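PDB 7DWM: transcriptional regulator from Vibrio virus VP882, which binds the small signal molecule 3,5-dimethylpyrazin-2-ol in a PAS-fold domain and probably regulates transcription through a LuxR-type DNA-binding domain. Local coordinates for residues A[108-113]-A[119-124]; A[198-203]-A[209-214]; A[71-76]-A[232-237]; A[179-184]-A[190-195]. All blocks are in the same frame, centred on the assembly; numbering follows the deposited sequence.

Interaction 1 of 4, residues A[108-113]-A[119-124]; sequences TPLIMP and GTIFHG. With A1U (3,5-dimethylpyrazin-2-ol), chain C.
Thr108 turns its hydroxyl anti to the backbone N (chi1 -179°), which places CG2 between N and the carbonyl carbon and against Ile121. Ile121 holds CG1 anti to its carbonyl carbon, and the turn at chi2 (103°) then carries CD1 towards the partner strand; Ile121 CG1 packs 4.0 Å from Thr108 CG2. The two side chains run side by side in the same direction. The tip of Ile121 also meets Leu110, with 3.7 Å between Ile121 CD1 and Leu110 CB, and here the side chains cross at about a right angle. The backbone evidence is reciprocal: Thr108 N donates to Ile121 O at 2.9 Å, and Ile121 N donates to Thr108 O at 2.9 Å. Thr108 and Ile121 are thus an antiparallel hydrogen-bonded pair in the beta hairpin of strands 99-110 and 119-126, part of the PAS-fold sheet. Next along is the non-hydrogen-bonded pair Pro109 with Thr120, 4.6 Å apart between CA atoms, where Thr120 CA-H also approaches Thr108 O. The OG1 of Thr120 is hydrogen-bonded to Asp78. On the face bearing Ile121, Phe21 of helix 7-21 packs against that residue. Phe122 leaves the sheet on the other face, where the methyl carbon CAH of 3,5-dimethylpyrazin-2-ol sits over the centre of its ring, 3.7 Å above the plane.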
# COMPACT_ATOMS: atom_id res chain seq x y z
N THR A 108 15.09 -2.82 -0.26
CA THR A 108 15.51 -2.70 -1.65
C THR A 108 17.01 -2.98 -1.78
O THR A 108 17.77 -2.68 -0.86
CB THR A 108 15.19 -1.31 -2.20
OG1 THR A 108 15.59 -1.25 -3.58
CG2 THR A 108 15.90 -0.23 -1.39
N PRO A 109 17.43 -3.54 -2.91
CA PRO A 109 18.88 -3.73 -3.13
C PRO A 109 19.61 -2.40 -3.24
O PRO A 109 19.13 -1.44 -3.85
CB PRO A 109 18.93 -4.51 -4.45
CG PRO A 109 17.53 -5.04 -4.67
CD PRO A 109 16.62 -4.06 -4.01
N LEU A 110 20.79 -2.34 -2.63
CA LEU A 110 21.64 -1.15 -2.69
C LEU A 110 22.61 -1.23 -3.86
O LEU A 110 23.57 -2.02 -3.85
CB LEU A 110 22.37 -0.93 -1.37
CG LEU A 110 23.11 0.41 -1.31
CD1 LEU A 110 23.00 1.09 0.05
CD2 LEU A 110 24.56 0.23 -1.65
N ILE A 111 22.31 -0.48 -4.91
CA ILE A 111 23.23 -0.28 -6.02
C ILE A 111 23.77 1.14 -5.98
O ILE A 111 23.13 2.06 -5.48
CB ILE A 111 22.51 -0.63 -7.35
CG1 ILE A 111 21.70 -1.91 -7.21
CG2 ILE A 111 23.49 -0.72 -8.51
CD1 ILE A 111 20.25 -1.69 -6.90
N MET A 112 25.00 1.27 -6.46
CA MET A 112 25.76 2.51 -6.40
C MET A 112 26.51 2.70 -7.71
O MET A 112 26.48 1.80 -8.56
CB MET A 112 26.78 2.47 -5.25
CG MET A 112 26.34 1.90 -3.93
SD MET A 112 27.69 0.94 -3.19
CE MET A 112 27.89 -0.34 -4.43
N PRO A 113 27.23 3.82 -7.90
CA PRO A 113 27.93 4.01 -9.18
C PRO A 113 29.00 2.94 -9.40
O PRO A 113 29.63 2.90 -10.46
CB PRO A 113 28.55 5.41 -9.04
CG PRO A 113 28.50 5.73 -7.60
CD PRO A 113 27.23 5.08 -7.14
N GLY A 119 24.58 -3.95 -0.40
CA GLY A 119 23.78 -4.30 0.75
C GLY A 119 22.31 -4.04 0.48
O GLY A 119 21.82 -4.37 -0.60
N THR A 120 21.62 -3.41 1.42
CA THR A 120 20.20 -3.11 1.26
C THR A 120 19.88 -1.76 1.88
O THR A 120 20.57 -1.30 2.80
CB THR A 120 19.30 -4.18 1.90
OG1 THR A 120 19.47 -4.16 3.32
CG2 THR A 120 19.62 -5.57 1.38
N ILE A 121 18.83 -1.14 1.36
CA ILE A 121 18.21 0.05 1.95
C ILE A 121 16.86 -0.38 2.51
O ILE A 121 16.15 -1.17 1.88
CB ILE A 121 18.03 1.19 0.92
CG1 ILE A 121 19.25 1.35 0.02
CG2 ILE A 121 17.65 2.51 1.61
CD1 ILE A 121 19.05 0.77 -1.35
N PHE A 122 16.53 0.12 3.69
CA PHE A 122 15.25 -0.16 4.32
C PHE A 122 14.55 1.15 4.64
O PHE A 122 15.17 2.11 5.12
CB PHE A 122 15.40 -1.03 5.58
CG PHE A 122 16.18 -0.38 6.70
CD1 PHE A 122 17.52 -0.68 6.89
CD2 PHE A 122 15.56 0.50 7.58
CE1 PHE A 122 18.23 -0.09 7.91
CE2 PHE A 122 16.28 1.09 8.60
CZ PHE A 122 17.61 0.79 8.77
N HIS A 123 13.25 1.17 4.33
CA HIS A 123 12.35 2.30 4.58
C HIS A 123 11.20 1.79 5.46
O HIS A 123 10.42 0.94 5.00
CB HIS A 123 11.84 2.90 3.28
CG HIS A 123 10.90 4.05 3.46
ND1 HIS A 123 9.97 4.41 2.52
CD2 HIS A 123 10.77 4.93 4.48
CE1 HIS A 123 9.29 5.46 2.95
NE2 HIS A 123 9.75 5.80 4.14
N GLY A 124 11.12 2.28 6.66
CA GLY A 124 10.05 1.92 7.59
C GLY A 124 8.95 2.97 7.59
O GLY A 124 9.23 4.17 7.68
CAB A1U C . 12.69 -4.47 11.12
CAC A1U C . 13.23 -3.38 11.84
CAE A1U C . 15.06 -3.36 10.39
CAF A1U C . 14.45 -4.44 9.73
CAG A1U C . 12.48 -2.83 13.03
CAH A1U C . 16.37 -2.77 9.96
NAA A1U C . 13.30 -5.03 10.04
NAD A1U C . 14.42 -2.84 11.45
OAI A1U C . 15.17 -4.95 8.62

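Interaction 2 of 4, residues A[198-203]-A[209-214]; sequences RIRNKF and RELIDM
Helices 189-203 and 208-217, the last two of the LuxR-type helix-turn-helix domain, meet through Phe203, Leu211 and Met214. Over the segments 198-203 and 209-214 their axes come within 9.7 Å of each other at an angle of 58°, and the nearest CA atoms are those of Arg200 and Leu211, 5.6 Å apart. Leu211 is the central side chain. With CG anti to the backbone N (chi1 166°), it carries CD1 over one face of the Phe203 ring, 3.9 Å from the centroid and 25° off the ring normal, a CH-pi contact displaced towards the rim. The same methyl touches Ile199 CG2 at 3.9 Å, while Leu211 CB lies 4.0 Å from Arg200 CG. Arg200 contributes only this aliphatic part: its chain bends at chi3, and its head forms a salt bridge with Glu197 and a hydrogen bond to Ala205 O. Met214 and Phe203 pass each other running opposite ways, with Met214 CB 4.0 Å from Phe203 CD1 and Met214 SD 3.5 Å from Phe203 O. Helix 163-172 adds further apolar cover through Val168, Leu169 and Leu172, and Tyr220 meets the Phe203 ring edge-to-face. No hydrogen bond or salt bridge joins the two segments. Their cohesion therefore rests on apolar burial and the methyl-to-ring contact, with the polar heads of the flanking residues engaged outside this interface.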
# COMPACT_ATOMS: atom_id res chain seq x y z
N ARG A 198 -25.21 -15.63 15.75
CA ARG A 198 -24.99 -14.73 16.88
C ARG A 198 -24.41 -13.39 16.42
O ARG A 198 -24.77 -12.34 16.97
CB ARG A 198 -24.08 -15.39 17.92
CG ARG A 198 -24.82 -16.30 18.87
CD ARG A 198 -23.93 -16.81 19.99
NE ARG A 198 -23.56 -18.21 19.80
CZ ARG A 198 -22.48 -18.61 19.15
NH1 ARG A 198 -22.23 -19.91 19.03
NH2 ARG A 198 -21.64 -17.72 18.63
N ILE A 199 -23.56 -13.41 15.40
CA ILE A 199 -23.05 -12.15 14.83
C ILE A 199 -24.19 -11.33 14.24
O ILE A 199 -24.34 -10.14 14.52
CB ILE A 199 -21.97 -12.43 13.77
CG1 ILE A 199 -20.71 -13.01 14.41
CG2 ILE A 199 -21.65 -11.17 13.00
CD1 ILE A 199 -19.83 -13.74 13.42
N ARG A 200 -25.00 -11.97 13.39
CA ARG A 200 -26.16 -11.33 12.79
C ARG A 200 -27.04 -10.67 13.85
O ARG A 200 -27.43 -9.51 13.71
CB ARG A 200 -26.96 -12.37 12.00
CG ARG A 200 -27.76 -11.81 10.86
CD ARG A 200 -28.89 -12.75 10.50
NE ARG A 200 -29.99 -12.67 11.46
CZ ARG A 200 -30.54 -13.72 12.05
NH1 ARG A 200 -30.10 -14.95 11.80
NH2 ARG A 200 -31.54 -13.56 12.91
N ASN A 201 -27.36 -11.41 14.92
CA ASN A 201 -28.23 -10.85 15.95
C ASN A 201 -27.55 -9.70 16.69
O ASN A 201 -28.22 -8.73 17.07
CB ASN A 201 -28.67 -11.94 16.91
CG ASN A 201 -29.86 -12.72 16.39
OD1 ASN A 201 -30.60 -12.23 15.53
ND2 ASN A 201 -30.05 -13.93 16.89
N LYS A 202 -26.24 -9.79 16.90
CA LYS A 202 -25.53 -8.67 17.52
C LYS A 202 -25.60 -7.43 16.64
O LYS A 202 -25.65 -6.31 17.16
CB LYS A 202 -24.08 -9.06 17.80
CG LYS A 202 -23.91 -9.83 19.10
CD LYS A 202 -22.46 -10.18 19.38
CE LYS A 202 -22.37 -11.11 20.58
NZ LYS A 202 -20.96 -11.38 20.99
N PHE A 203 -25.59 -7.60 15.32
CA PHE A 203 -25.74 -6.46 14.42
C PHE A 203 -27.18 -5.98 14.32
O PHE A 203 -27.41 -4.85 13.88
CB PHE A 203 -25.22 -6.81 13.02
CG PHE A 203 -23.75 -6.57 12.84
CD1 PHE A 203 -23.30 -5.44 12.18
CD2 PHE A 203 -22.83 -7.47 13.34
CE1 PHE A 203 -21.94 -5.22 12.01
CE2 PHE A 203 -21.47 -7.26 13.17
CZ PHE A 203 -21.03 -6.13 12.51
N ARG A 209 -27.49 -11.30 4.25
CA ARG A 209 -27.24 -10.21 3.32
C ARG A 209 -27.34 -8.86 4.02
O ARG A 209 -26.52 -7.96 3.79
CB ARG A 209 -28.22 -10.30 2.15
CG ARG A 209 -28.21 -9.11 1.22
CD ARG A 209 -29.54 -8.96 0.50
NE ARG A 209 -29.40 -8.24 -0.76
CZ ARG A 209 -29.93 -8.64 -1.91
NH1 ARG A 209 -29.75 -7.92 -3.01
NH2 ARG A 209 -30.65 -9.76 -1.96
N GLU A 210 -28.32 -8.72 4.92
CA GLU A 210 -28.39 -7.52 5.74
C GLU A 210 -27.18 -7.42 6.66
O GLU A 210 -26.70 -6.32 6.94
CB GLU A 210 -29.69 -7.51 6.55
CG GLU A 210 -30.16 -6.12 6.92
CD GLU A 210 -31.48 -6.13 7.67
OE1 GLU A 210 -31.97 -7.24 7.97
OE2 GLU A 210 -32.02 -5.04 7.96
N LEU A 211 -26.67 -8.56 7.14
CA LEU A 211 -25.46 -8.55 7.95
C LEU A 211 -24.27 -8.02 7.17
O LEU A 211 -23.51 -7.19 7.67
CB LEU A 211 -25.17 -9.95 8.48
CG LEU A 211 -23.77 -10.15 9.08
CD1 LEU A 211 -23.55 -9.23 10.27
CD2 LEU A 211 -23.53 -11.60 9.47
N ILE A 212 -24.09 -8.50 5.94
CA ILE A 212 -23.01 -8.01 5.09
C ILE A 212 -23.14 -6.51 4.88
O ILE A 212 -22.17 -5.76 5.00
CB ILE A 212 -22.98 -8.78 3.75
CG1 ILE A 212 -22.52 -10.22 3.97
CG2 ILE A 212 -22.08 -8.06 2.75
CD1 ILE A 212 -21.03 -10.36 4.17
N ASP A 213 -24.35 -6.05 4.56
CA ASP A 213 -24.55 -4.63 4.30
C ASP A 213 -24.25 -3.79 5.55
O ASP A 213 -23.53 -2.79 5.48
CB ASP A 213 -25.98 -4.38 3.82
CG ASP A 213 -26.18 -4.78 2.37
OD1 ASP A 213 -25.20 -4.71 1.59
OD2 ASP A 213 -27.31 -5.17 2.01
N MET A 214 -24.80 -4.19 6.69
CA MET A 214 -24.58 -3.47 7.94
C MET A 214 -23.10 -3.42 8.30
O MET A 214 -22.56 -2.37 8.65
CB MET A 214 -25.38 -4.11 9.07
CG MET A 214 -26.83 -3.65 9.14
SD MET A 214 -27.71 -4.50 10.46
CE MET A 214 -29.41 -4.22 9.98

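Interaction 3 of 4, residues A[71-76]-A[232-237]; sequences ADSFQA and QVSMLL. With A1U (3,5-dimethylpyrazin-2-ol), chain C.
Phe74 and Ser234 are the residues whose CA atoms lie closest, and these are still 7.7 Å apart: the start of helix 71-80 approaches strand 233-236 through side chains, with no backbone hydrogen bond between the segments. The contact is small, burying 85 Å² in total. Ser234 CB points toward the helix and lies at the edge of the Phe74 ring, in its plane, 3.8 Å from CE1. The first torsion of Phe74 (chi1 -67°) directs the ring away from the carbonyl carbon, and its rotation about chi2 presents the CD1-CE1 edge to the strand. Beside this pair Ser73 OG and Ser234 OG are 3.2 Å apart; each hydroxyl also has a weak hydrogen bond close by, Ser73 to Phe70 O and Ser234 to Gln77. Strand 233-236 is an edge strand within this chain, added by the C-terminal tail to the antiparallel PAS-fold sheet next to strand 88-96. Its backbone pairing runs through Val233 with Val93 and Met235 with Leu91. Phe74 forms part of the ligand pocket: 3,5-dimethylpyrazin-2-ol lies over one face of the ring, its NAA 3.4 Å above the plane near the centre, and CAB is 3.3 Å from Phe74 CZ. Across the opposite face, towards the rim, is the backbone N of Ala71. Asp92, another pocket residue, touches both Phe74 and Ser234.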
# COMPACT_ATOMS: atom_id res chain seq x y z
N ALA A 71 15.98 -10.35 14.92
CA ALA A 71 17.14 -9.91 14.16
C ALA A 71 17.53 -10.95 13.14
O ALA A 71 17.66 -10.66 11.94
CB ALA A 71 18.30 -9.62 15.12
N ASP A 72 17.67 -12.20 13.59
CA ASP A 72 17.92 -13.34 12.71
C ASP A 72 17.08 -13.25 11.45
O ASP A 72 17.61 -13.12 10.34
CB ASP A 72 17.63 -14.63 13.50
CG ASP A 72 17.54 -15.86 12.62
OD1 ASP A 72 18.46 -16.70 12.69
OD2 ASP A 72 16.54 -16.00 11.88
N SER A 73 15.75 -13.19 11.59
CA SER A 73 14.93 -13.31 10.40
C SER A 73 14.99 -12.03 9.57
O SER A 73 14.92 -12.10 8.34
CB SER A 73 13.48 -13.63 10.79
OG SER A 73 12.68 -12.46 10.79
N PHE A 74 15.24 -10.89 10.23
CA PHE A 74 15.54 -9.67 9.48
C PHE A 74 16.64 -9.94 8.46
O PHE A 74 16.45 -9.76 7.25
CB PHE A 74 15.98 -8.56 10.43
CG PHE A 74 14.91 -8.06 11.36
CD1 PHE A 74 13.60 -8.51 11.26
CD2 PHE A 74 15.22 -7.12 12.33
CE1 PHE A 74 12.62 -8.03 12.13
CE2 PHE A 74 14.25 -6.64 13.20
CZ PHE A 74 12.95 -7.10 13.10
N GLN A 75 17.79 -10.45 8.93
CA GLN A 75 18.91 -10.61 8.02
C GLN A 75 18.56 -11.59 6.91
O GLN A 75 19.06 -11.44 5.79
CB GLN A 75 20.19 -11.01 8.77
CG GLN A 75 20.25 -12.42 9.32
CD GLN A 75 21.06 -12.50 10.60
OE1 GLN A 75 21.35 -11.48 11.23
NE2 GLN A 75 21.41 -13.71 11.01
N ALA A 76 17.72 -12.59 7.19
CA ALA A 76 17.33 -13.51 6.13
C ALA A 76 16.67 -12.75 4.99
O ALA A 76 17.07 -12.88 3.83
CB ALA A 76 16.41 -14.60 6.68
N GLN A 232 4.19 -10.60 18.03
CA GLN A 232 5.32 -10.03 17.32
C GLN A 232 5.53 -10.77 15.99
O GLN A 232 5.68 -11.99 15.99
CB GLN A 232 6.57 -10.12 18.19
CG GLN A 232 7.65 -9.11 17.92
CD GLN A 232 8.85 -9.36 18.81
OE1 GLN A 232 9.97 -8.93 18.51
NE2 GLN A 232 8.63 -10.05 19.91
N VAL A 233 5.54 -10.04 14.87
CA VAL A 233 5.73 -10.66 13.56
C VAL A 233 6.66 -9.81 12.71
O VAL A 233 6.78 -8.59 12.88
CB VAL A 233 4.40 -10.90 12.79
CG1 VAL A 233 3.36 -11.61 13.66
CG2 VAL A 233 3.84 -9.61 12.23
N SER A 234 7.28 -10.46 11.74
CA SER A 234 7.87 -9.80 10.58
C SER A 234 7.73 -10.74 9.40
O SER A 234 8.30 -11.84 9.42
CB SER A 234 9.33 -9.45 10.81
OG SER A 234 10.15 -10.58 10.59
N MET A 235 7.00 -10.32 8.38
CA MET A 235 6.59 -11.18 7.28
C MET A 235 6.80 -10.44 5.97
O MET A 235 6.47 -9.26 5.86
CB MET A 235 5.11 -11.56 7.38
CG MET A 235 4.71 -12.47 8.52
SD MET A 235 2.91 -12.55 8.58
CE MET A 235 2.57 -13.30 6.99
N LEU A 236 7.31 -11.13 4.96
CA LEU A 236 7.43 -10.48 3.67
C LEU A 236 6.08 -10.57 2.97
O LEU A 236 5.42 -11.61 3.00
CB LEU A 236 8.53 -11.12 2.82
CG LEU A 236 8.76 -12.63 2.74
CD1 LEU A 236 7.72 -13.36 1.90
CD2 LEU A 236 10.16 -12.91 2.20
N LEU A 237 5.65 -9.45 2.40
CA LEU A 237 4.38 -9.42 1.70
C LEU A 237 4.56 -9.95 0.28
O LEU A 237 5.57 -9.70 -0.38
CB LEU A 237 3.83 -8.00 1.71
CG LEU A 237 3.65 -7.60 3.18
CD1 LEU A 237 4.04 -6.17 3.45
CD2 LEU A 237 2.23 -7.86 3.65
CAB A1U C . 12.69 -4.47 11.12
CAC A1U C . 13.23 -3.38 11.84
CAE A1U C . 15.06 -3.36 10.39
CAF A1U C . 14.45 -4.44 9.73
CAG A1U C . 12.48 -2.83 13.03
CAH A1U C . 16.37 -2.77 9.96
NAA A1U C . 13.30 -5.03 10.04
NAD A1U C . 14.42 -2.84 11.45
OAI A1U C . 15.17 -4.95 8.62

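Interaction 4 of 4, residues A[179-184]-A[190-195]; sequences KDIAGM and RTIEHA
Ile192 points from its helix towards Ile181 and Ala182, and its two branches meet them differently. The CG1 arm lies against the backbone of the facing helix, 3.5 Å from Ala182 CA, with Ala182 CB 3.8 Å away. The CG2 branch instead turns to Ile181, reaching within 3.9 Å of its CB. This division follows from the first torsion of Ile192 (chi1 -66°), which sets CG1 anti to the carbonyl carbon and CG2 anti to the backbone N. Beyond CG1, the terminal CD1 comes back to Ile181 CG2 at 3.8 Å, so the two isoleucines touch through several methyl and methine groups while their side chains cross at a slant. Helices 178-185 and 189-203 are consecutive helices of the LuxR-type helix-turn-helix domain, the second probably the one that reads DNA, as in relatives. Within segments 179-184 and 190-195 the nearest CA atoms are those of Ala182 and Ile192, 5.9 Å apart; consistent with the small side chain of Ala182, Ile192 CG1 reaches the helix backbone here. The segments bury 140 Å² between them and share no hydrogen bond. Ile181 also packs on Phe171 and Leu172 of helix 163-172, which joins a third helix to the apolar interior. Glu193, next to Ile192 in sequence, forms a salt bridge with Lys208, while Ile192 also touches Ala178 and Leu185.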
# COMPACT_ATOMS: atom_id res chain seq x y z
N LYS A 179 -19.26 -22.94 4.92
CA LYS A 179 -18.50 -24.19 4.82
C LYS A 179 -17.02 -23.92 4.61
O LYS A 179 -16.17 -24.64 5.16
CB LYS A 179 -19.06 -25.04 3.68
CG LYS A 179 -19.10 -26.52 3.96
CD LYS A 179 -20.36 -27.14 3.41
CE LYS A 179 -20.40 -27.06 1.89
NZ LYS A 179 -19.21 -27.69 1.25
N ASP A 180 -16.68 -22.87 3.86
CA ASP A 180 -15.29 -22.46 3.73
C ASP A 180 -14.71 -22.07 5.09
O ASP A 180 -13.59 -22.47 5.44
CB ASP A 180 -15.16 -21.30 2.75
CG ASP A 180 -15.53 -21.70 1.33
OD1 ASP A 180 -15.47 -22.90 1.00
OD2 ASP A 180 -15.87 -20.80 0.53
N ILE A 181 -15.46 -21.28 5.86
CA ILE A 181 -15.00 -20.87 7.18
C ILE A 181 -14.89 -22.08 8.11
O ILE A 181 -13.95 -22.17 8.91
CB ILE A 181 -15.93 -19.78 7.74
CG1 ILE A 181 -16.01 -18.62 6.75
CG2 ILE A 181 -15.44 -19.31 9.11
CD1 ILE A 181 -16.69 -17.38 7.30
N ALA A 182 -15.85 -23.00 8.02
CA ALA A 182 -15.75 -24.25 8.77
C ALA A 182 -14.45 -24.97 8.47
O ALA A 182 -13.79 -25.50 9.37
CB ALA A 182 -16.95 -25.14 8.46
N GLY A 183 -14.07 -25.02 7.19
CA GLY A 183 -12.78 -25.60 6.83
C GLY A 183 -11.62 -24.83 7.43
O GLY A 183 -10.70 -25.42 8.02
N MET A 184 -11.64 -23.50 7.29
CA MET A 184 -10.51 -22.69 7.72
C MET A 184 -10.29 -22.74 9.23
O MET A 184 -9.15 -22.64 9.70
CB MET A 184 -10.69 -21.24 7.27
CG MET A 184 -10.84 -21.08 5.77
SD MET A 184 -11.27 -19.40 5.29
CE MET A 184 -9.65 -18.72 4.99
N ARG A 190 -22.26 -26.48 11.14
CA ARG A 190 -23.30 -26.06 12.10
C ARG A 190 -22.68 -25.08 13.10
O ARG A 190 -23.29 -24.08 13.38
CB ARG A 190 -23.76 -27.25 12.93
CG ARG A 190 -24.80 -28.14 12.26
CD ARG A 190 -25.08 -29.38 13.09
NE ARG A 190 -23.89 -29.99 13.68
CZ ARG A 190 -23.38 -31.17 13.33
NH1 ARG A 190 -22.29 -31.62 13.93
NH2 ARG A 190 -23.95 -31.89 12.38
N THR A 191 -21.48 -25.38 13.59
CA THR A 191 -20.82 -24.49 14.56
C THR A 191 -20.65 -23.10 13.94
O THR A 191 -20.97 -22.14 14.60
CB THR A 191 -19.50 -25.09 15.02
OG1 THR A 191 -19.87 -26.27 15.73
CG2 THR A 191 -18.72 -24.17 15.92
N ILE A 192 -20.17 -23.03 12.71
CA ILE A 192 -19.94 -21.75 12.06
C ILE A 192 -21.27 -21.06 11.81
O ILE A 192 -21.38 -19.83 11.89
CB ILE A 192 -19.14 -21.95 10.76
CG1 ILE A 192 -17.73 -22.46 11.07
CG2 ILE A 192 -19.09 -20.66 9.94
CD1 ILE A 192 -16.88 -21.49 11.85
N GLU A 193 -22.31 -21.84 11.49
CA GLU A 193 -23.64 -21.27 11.28
C GLU A 193 -24.19 -20.65 12.56
O GLU A 193 -24.80 -19.58 12.53
CB GLU A 193 -24.58 -22.34 10.74
CG GLU A 193 -25.56 -21.85 9.69
CD GLU A 193 -24.88 -21.52 8.37
OE1 GLU A 193 -24.42 -22.46 7.69
OE2 GLU A 193 -24.81 -20.33 8.03
N HIS A 194 -23.98 -21.32 13.70
CA HIS A 194 -24.35 -20.74 14.99
C HIS A 194 -23.61 -19.43 15.24
O HIS A 194 -24.20 -18.45 15.71
CB HIS A 194 -24.07 -21.73 16.12
CG HIS A 194 -25.03 -22.87 16.19
ND1 HIS A 194 -26.39 -22.71 16.03
CD2 HIS A 194 -24.84 -24.19 16.41
CE1 HIS A 194 -26.99 -23.88 16.15
NE2 HIS A 194 -26.07 -24.80 16.38
N ALA A 195 -22.31 -19.41 14.93
CA ALA A 195 -21.53 -18.18 15.10
C ALA A 195 -22.08 -17.06 14.23
O ALA A 195 -22.19 -15.90 14.68
CB ALA A 195 -20.06 -18.44 14.79

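From the N terminus, segment 71-76 comes first but its contact is completed last, when the C-terminal strand returns with 232-237; interaction 3 therefore spans the chain's longest loop here, 155 residues, and the other three contacts all fall within it. Interaction 1 closes a short hairpin in the PAS-fold sheet. Interaction 4 and then interaction 2 follow in series in the LuxR-type domain, sharing helix 189-203, their centres 16 Å apart. No two loops cross. Interactions 1 and 3 reach the same sheet and both touch the bound ligand, whereas interactions 1 and 2 lie about 47 Å apart between centres, on opposite sides of the chain's centre.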